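Local coordinates for putative carboxynorspermidine decarboxylase protein (Sinorhizobium meliloti, PDB 3MT1) that probably decarboxylates carboxynorspermidine and carboxyspermidine with the help of pyridoxal 5'-phosphate, yielding norspermidine and spermidine, at residues I97-D109 with L141-R155. Sequence-based numbering, arbitrary orientation.
Sequences IFNSISQLERFAD and LGEWDVPKVERVMDR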
loop_
_atom_site.group_PDB
_atom_site.type_symbol
_atom_site.label_atom_id
_atom_site.label_comp_id
_atom_site.label_asym_id
_atom_site.label_seq_id
_atom_site.Cartn_x
_atom_site.Cartn_y
_atom_site.Cartn_z
ATOM N N ILE B 97 13.830 6.812 21.930
ATOM C CA ILE B 97 14.181 8.089 21.362
ATOM C C ILE B 97 12.935 8.905 21.095
ATOM O O ILE B 97 11.898 8.383 20.640
ATOM C CB ILE B 97 14.988 7.906 20.095
ATOM C CG1 ILE B 97 16.317 7.254 20.476
ATOM C CG2 ILE B 97 15.201 9.245 19.361
ATOM C CD1 ILE B 97 16.662 6.061 19.639
ATOM N N PHE B 98 13.039 10.189 21.435
ATOM C CA PHE B 98 11.921 11.097 21.297
ATOM C C PHE B 98 12.255 12.113 20.274
ATOM O O PHE B 98 13.421 12.509 20.130
ATOM C CB PHE B 98 11.575 11.781 22.601
ATOM C CG PHE B 98 11.354 10.832 23.730
ATOM C CD1 PHE B 98 10.113 10.244 23.920
ATOM C CD2 PHE B 98 12.401 10.512 24.607
ATOM C CE1 PHE B 98 9.908 9.354 24.970
ATOM C CE2 PHE B 98 12.207 9.642 25.644
ATOM C CZ PHE B 98 10.951 9.054 25.825
ATOM N N ASN B 99 11.202 12.528 19.571
ATOM C CA ASN B 99 11.289 13.434 18.443
ATOM C C ASN B 99 11.506 14.887 18.856
ATOM O O ASN B 99 12.024 15.691 18.084
ATOM C CB ASN B 99 10.024 13.307 17.593
ATOM C CG ASN B 99 10.197 13.888 16.205
ATOM O OD1 ASN B 99 10.996 13.384 15.415
ATOM N ND2 ASN B 99 9.448 14.952 15.898
ATOM N N SER B 100 11.116 15.215 20.076
ATOM C CA SER B 100 11.021 16.606 20.494
ATOM C C SER B 100 11.146 16.663 21.997
ATOM O O SER B 100 10.923 15.654 22.681
ATOM C CB SER B 100 9.671 17.186 20.071
ATOM O OG SER B 100 8.633 16.553 20.807
ATOM N N ILE B 101 11.495 17.846 22.503
ATOM C CA ILE B 101 11.646 18.091 23.938
ATOM C C ILE B 101 10.345 17.767 24.655
ATOM O O ILE B 101 10.329 17.043 25.653
ATOM C CB ILE B 101 12.112 19.543 24.205
ATOM C CG1 ILE B 101 13.634 19.598 24.122
ATOM C CG2 ILE B 101 11.643 20.051 25.587
ATOM C CD1 ILE B 101 14.192 20.838 23.427
ATOM N N SER B 102 9.258 18.285 24.104
ATOM C CA SER B 102 7.934 18.073 24.635
ATOM C C SER B 102 7.562 16.581 24.794
ATOM O O SER B 102 7.026 16.186 25.833
ATOM C CB SER B 102 6.934 18.809 23.747
ATOM O OG SER B 102 5.632 18.690 24.271
ATOM N N GLN B 103 7.849 15.762 23.777
ATOM C CA GLN B 103 7.660 14.304 23.879
ATOM C C GLN B 103 8.489 13.741 25.022
ATOM O O GLN B 103 8.024 12.884 25.794
ATOM C CB GLN B 103 8.064 13.590 22.585
ATOM C CG GLN B 103 7.047 13.669 21.463
ATOM C CD GLN B 103 6.070 12.549 21.530
ATOM O OE1 GLN B 103 6.458 11.383 21.494
ATOM N NE2 GLN B 103 4.782 12.882 21.628
ATOM N N LEU B 104 9.719 14.226 25.135
ATOM C CA LEU B 104 10.598 13.751 26.197
ATOM C C LEU B 104 10.088 14.150 27.574
ATOM O O LEU B 104 10.022 13.322 28.475
ATOM C CB LEU B 104 12.026 14.236 25.962
ATOM C CG LEU B 104 13.004 14.252 27.114
ATOM C CD1 LEU B 104 13.401 12.861 27.488
ATOM C CD2 LEU B 104 14.199 15.082 26.682
ATOM N N GLU B 105 9.709 15.419 27.721
ATOM C CA GLU B 105 9.138 15.910 28.968
ATOM C C GLU B 105 7.902 15.097 29.298
ATOM O O GLU B 105 7.698 14.691 30.432
ATOM C CB GLU B 105 8.791 17.378 28.846
ATOM C CG GLU B 105 9.966 18.318 29.099
ATOM C CD GLU B 105 9.604 19.788 28.843
ATOM O OE1 GLU B 105 8.731 20.035 27.969
ATOM O OE2 GLU B 105 10.186 20.695 29.499
ATOM N N ARG B 106 7.108 14.799 28.274
ATOM C CA ARG B 106 5.854 14.100 28.479
ATOM C C ARG B 106 6.042 12.678 28.974
ATOM O O ARG B 106 5.258 12.186 29.780
ATOM C CB ARG B 106 5.049 14.086 27.203
ATOM C CG ARG B 106 3.586 14.041 27.476
ATOM C CD ARG B 106 2.811 14.566 26.313
ATOM N NE ARG B 106 2.255 13.462 25.537
ATOM C CZ ARG B 106 1.773 13.586 24.303
ATOM N NH1 ARG B 106 1.804 14.766 23.702
ATOM N NH2 ARG B 106 1.281 12.524 23.659
ATOM N N PHE B 107 7.091 12.022 28.498
ATOM C CA PHE B 107 7.215 10.592 28.698
ATOM C C PHE B 107 8.401 10.196 29.547
ATOM O O PHE B 107 8.520 9.048 29.926
ATOM C CB PHE B 107 7.223 9.876 27.348
ATOM C CG PHE B 107 5.924 9.986 26.610
ATOM C CD1 PHE B 107 4.735 9.586 27.214
ATOM C CD2 PHE B 107 5.883 10.484 25.316
ATOM C CE1 PHE B 107 3.518 9.685 26.535
ATOM C CE2 PHE B 107 4.673 10.595 24.633
ATOM C CZ PHE B 107 3.491 10.199 25.240
ATOM N N ALA B 108 9.257 11.164 29.854
ATOM C CA ALA B 108 10.389 10.986 30.779
ATOM C C ALA B 108 10.108 9.985 31.895
ATOM O O ALA B 108 10.813 8.972 32.007
ATOM C CB ALA B 108 10.784 12.304 31.377
ATOM N N ASP B 109 9.080 10.261 32.707
ATOM C CA ASP B 109 8.736 9.397 33.848
ATOM C C ASP B 109 8.562 7.927 33.489
ATOM O O ASP B 109 9.170 7.059 34.106
ATOM C CB ASP B 109 7.520 9.922 34.618
ATOM C CG ASP B 109 7.904 10.931 35.658
ATOM O OD1 ASP B 109 9.097 11.001 35.997
ATOM O OD2 ASP B 109 7.023 11.654 36.153
ATOM N N LEU B 141 11.247 17.080 12.379
ATOM C CA LEU B 141 11.897 15.866 12.873
ATOM C C LEU B 141 13.179 16.223 13.605
ATOM O O LEU B 141 14.173 16.568 12.976
ATOM C CB LEU B 141 12.233 14.918 11.727
ATOM C CG LEU B 141 11.122 14.456 10.789
ATOM C CD1 LEU B 141 11.715 13.557 9.718
ATOM C CD2 LEU B 141 9.997 13.739 11.543
ATOM N N GLY B 142 13.151 16.143 14.929
ATOM C CA GLY B 142 14.321 16.453 15.742
ATOM C C GLY B 142 14.426 17.914 16.153
ATOM O O GLY B 142 13.872 18.801 15.506
ATOM N N GLU B 143 15.134 18.158 17.247
ATOM C CA GLU B 143 15.363 19.523 17.713
ATOM C C GLU B 143 16.648 20.069 17.088
ATOM O O GLU B 143 17.591 19.319 16.872
ATOM C CB GLU B 143 15.429 19.572 19.243
ATOM C CG GLU B 143 14.173 19.041 19.963
ATOM C CD GLU B 143 12.993 20.023 19.965
ATOM O OE1 GLU B 143 13.182 21.208 19.616
ATOM O OE2 GLU B 143 11.872 19.608 20.331
ATOM N N TRP B 144 16.674 21.364 16.780
ATOM C CA TRP B 144 17.848 21.981 16.179
ATOM C C TRP B 144 18.455 23.000 17.117
ATOM O O TRP B 144 19.630 23.338 16.987
ATOM C CB TRP B 144 17.492 22.669 14.852
ATOM C CG TRP B 144 16.683 23.927 15.024
ATOM C CD1 TRP B 144 17.159 25.191 15.249
ATOM C CD2 TRP B 144 15.261 24.033 15.002
ATOM N NE1 TRP B 144 16.117 26.079 15.368
ATOM C CE2 TRP B 144 14.940 25.396 15.221
ATOM C CE3 TRP B 144 14.220 23.109 14.821
ATOM C CZ2 TRP B 144 13.619 25.861 15.255
ATOM C CZ3 TRP B 144 12.899 23.570 14.852
ATOM C CH2 TRP B 144 12.613 24.937 15.066
ATOM N N ASP B 145 17.644 23.504 18.046
ATOM C CA ASP B 145 18.034 24.647 18.888
ATOM C C ASP B 145 18.769 24.217 20.160
ATOM O O ASP B 145 18.155 23.743 21.126
ATOM C CB ASP B 145 16.811 25.510 19.210
ATOM C CG ASP B 145 17.178 26.874 19.772
ATOM O OD1 ASP B 145 18.214 27.000 20.459
ATOM O OD2 ASP B 145 16.409 27.833 19.538
ATOM N N VAL B 146 20.089 24.402 20.129
ATOM C CA VAL B 146 21.017 23.954 21.179
ATOM C C VAL B 146 20.603 24.387 22.596
ATOM O O VAL B 146 20.537 23.541 23.485
ATOM C CB VAL B 146 22.497 24.396 20.864
ATOM C CG1 VAL B 146 23.410 24.309 22.101
ATOM C CG2 VAL B 146 23.065 23.587 19.699
ATOM N N PRO B 147 20.330 25.696 22.811
ATOM C CA PRO B 147 19.890 26.188 24.124
ATOM C C PRO B 147 18.691 25.461 24.749
ATOM O O PRO B 147 18.717 25.179 25.950
ATOM C CB PRO B 147 19.534 27.650 23.840
ATOM C CG PRO B 147 20.478 28.045 22.763
ATOM C CD PRO B 147 20.637 26.821 21.898
ATOM N N LYS B 148 17.652 25.183 23.956
ATOM C CA LYS B 148 16.478 24.447 24.450
ATOM C C LYS B 148 16.856 23.019 24.788
ATOM O O LYS B 148 16.369 22.457 25.766
ATOM C CB LYS B 148 15.327 24.436 23.435
ATOM C CG LYS B 148 14.448 25.668 23.445
ATOM C CD LYS B 148 14.673 26.527 22.204
ATOM C CE LYS B 148 13.701 26.185 21.074
ATOM N NZ LYS B 148 12.374 26.825 21.297
ATOM N N VAL B 149 17.719 22.433 23.968
ATOM C CA VAL B 149 18.227 21.094 24.238
ATOM C C VAL B 149 18.865 21.092 25.640
ATOM O O VAL B 149 18.456 20.341 26.535
ATOM C CB VAL B 149 19.255 20.646 23.159
ATOM C CG1 VAL B 149 19.926 19.333 23.545
ATOM C CG2 VAL B 149 18.607 20.556 21.786
ATOM N N GLU B 150 19.837 21.987 25.817
ATOM C CA GLU B 150 20.624 22.089 27.026
ATOM C C GLU B 150 19.826 22.079 28.325
ATOM O O GLU B 150 20.285 21.531 29.339
ATOM C CB GLU B 150 21.481 23.338 26.964
ATOM C CG GLU B 150 22.883 23.104 26.443
ATOM C CD GLU B 150 23.922 23.794 27.304
ATOM O OE1 GLU B 150 24.259 23.255 28.391
ATOM O OE2 GLU B 150 24.395 24.875 26.890
ATOM N N ARG B 151 18.637 22.681 28.300
ATOM C CA ARG B 151 17.788 22.734 29.490
ATOM C C ARG B 151 17.296 21.337 29.908
ATOM O O ARG B 151 16.785 21.133 31.015
ATOM C CB ARG B 151 16.616 23.704 29.296
ATOM C CG ARG B 151 16.259 24.430 30.588
ATOM C CD ARG B 151 14.946 25.152 30.497
ATOM N NE ARG B 151 14.031 24.738 31.563
ATOM C CZ ARG B 151 12.997 23.911 31.380
ATOM N NH1 ARG B 151 12.212 23.584 32.400
ATOM N NH2 ARG B 151 12.740 23.413 30.175
ATOM N N VAL B 152 17.486 20.368 29.026
ATOM C CA VAL B 152 16.918 19.062 29.255
ATOM C C VAL B 152 17.968 17.914 29.229
ATOM O O VAL B 152 17.629 16.734 29.210
ATOM C CB VAL B 152 15.704 18.886 28.336
ATOM C CG1 VAL B 152 16.119 18.357 26.969
ATOM C CG2 VAL B 152 14.667 18.019 28.997
HETATM N N MSE B 153 19.240 18.298 29.317
HETATM C CA MSE B 153 20.380 17.376 29.299
HETATM C C MSE B 153 20.492 16.443 30.509
HETATM O O MSE B 153 21.125 15.410 30.428
HETATM C CB MSE B 153 21.675 18.173 29.143
HETATM C CG MSE B 153 21.847 18.783 27.770
HETATM SE SE MSE B 153 22.385 17.476 26.406
HETATM C CE MSE B 153 24.263 17.393 26.807
ATOM N N ASP B 154 19.876 16.806 31.626
ATOM C CA ASP B 154 19.893 15.946 32.809
ATOM C C ASP B 154 18.921 14.764 32.686
ATOM O O ASP B 154 18.775 13.968 33.612
ATOM C CB ASP B 154 19.592 16.777 34.088
ATOM N N ARG B 155 18.250 14.653 31.542
ATOM C CA ARG B 155 17.209 13.648 31.375
ATOM C C ARG B 155 17.497 12.713 30.205
ATOM O O ARG B 155 16.837 11.688 30.048
ATOM C CB ARG B 155 15.845 14.315 31.181
ATOM C CG ARG B 155 15.616 15.538 32.049
ATOM C CD ARG B 155 14.208 16.050 31.907
ATOM N NE ARG B 155 13.272 15.272 32.708
ATOM C CZ ARG B 155 11.952 15.450 32.719
ATOM N NH1 ARG B 155 11.378 16.384 31.958
ATOM N NH2 ARG B 155 11.191 14.679 33.493
#
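N99 and G142 bring the two backbones together, their CA atoms 5.1 Å apart, at the turn between strand 95-98 and helix 101-107. G142 N gives N99 O a weak hydrogen bond, and G142 CA approaches the same oxygen at 3.4 Å. With a positive phi of 90°, G142 holds a conformation at which a CB would collide with the carbonyl oxygen of L141. Farther along, I101 lies opposite V149, and A108 opposite R155. E143 carries the main polar link: a kink beyond CB (chi2 -77°) turns the carboxylate back to the start of the helix, and OE2 accepts from I101 N at 2.8 Å, nearly straight (163°), on the anti side but tilted out of the carboxylate plane. This occupies an NH of the helix's first turn, where S100 OG, the N-cap, already accepts from Q103 N; the helix end would probably help stabilise the carboxylate's negative charge. E143 CG and CD also lie against I101 CD1 (CD to CD1 3.8 Å), the two side chains crossing at about a right angle. Replacing E143 with an alanine would probably leave I101 N without this acceptor and open a gap beside I101 CD1. I101 CD1 rests on the backbone of helix 146-150, 3.6 Å from K148 O, while the I101 and V152 side chains run past each other in opposite senses, CG1 against CG1. L104 and V152 meet tip to tip, CD2 to CG2 at 3.8 Å, completing a small apolar seam. On the solvent side, E105 OE2 forms a long salt bridge with R151 NH2, lying at the guanidinium edge, and A108 CB sits under one face of the R155 guanidinium, off-centre. The contact joins the helix after the fourth strand of the PLP-binding TIM barrel to the connection between strands 115-119 and 158-160. N99 OD1 bonds to Y77 OH, E143 pairs through its backbone with R119 at the end of strand 115-119 and N121 just past it, and V146 and V149 pack on L187 of helix 170-190.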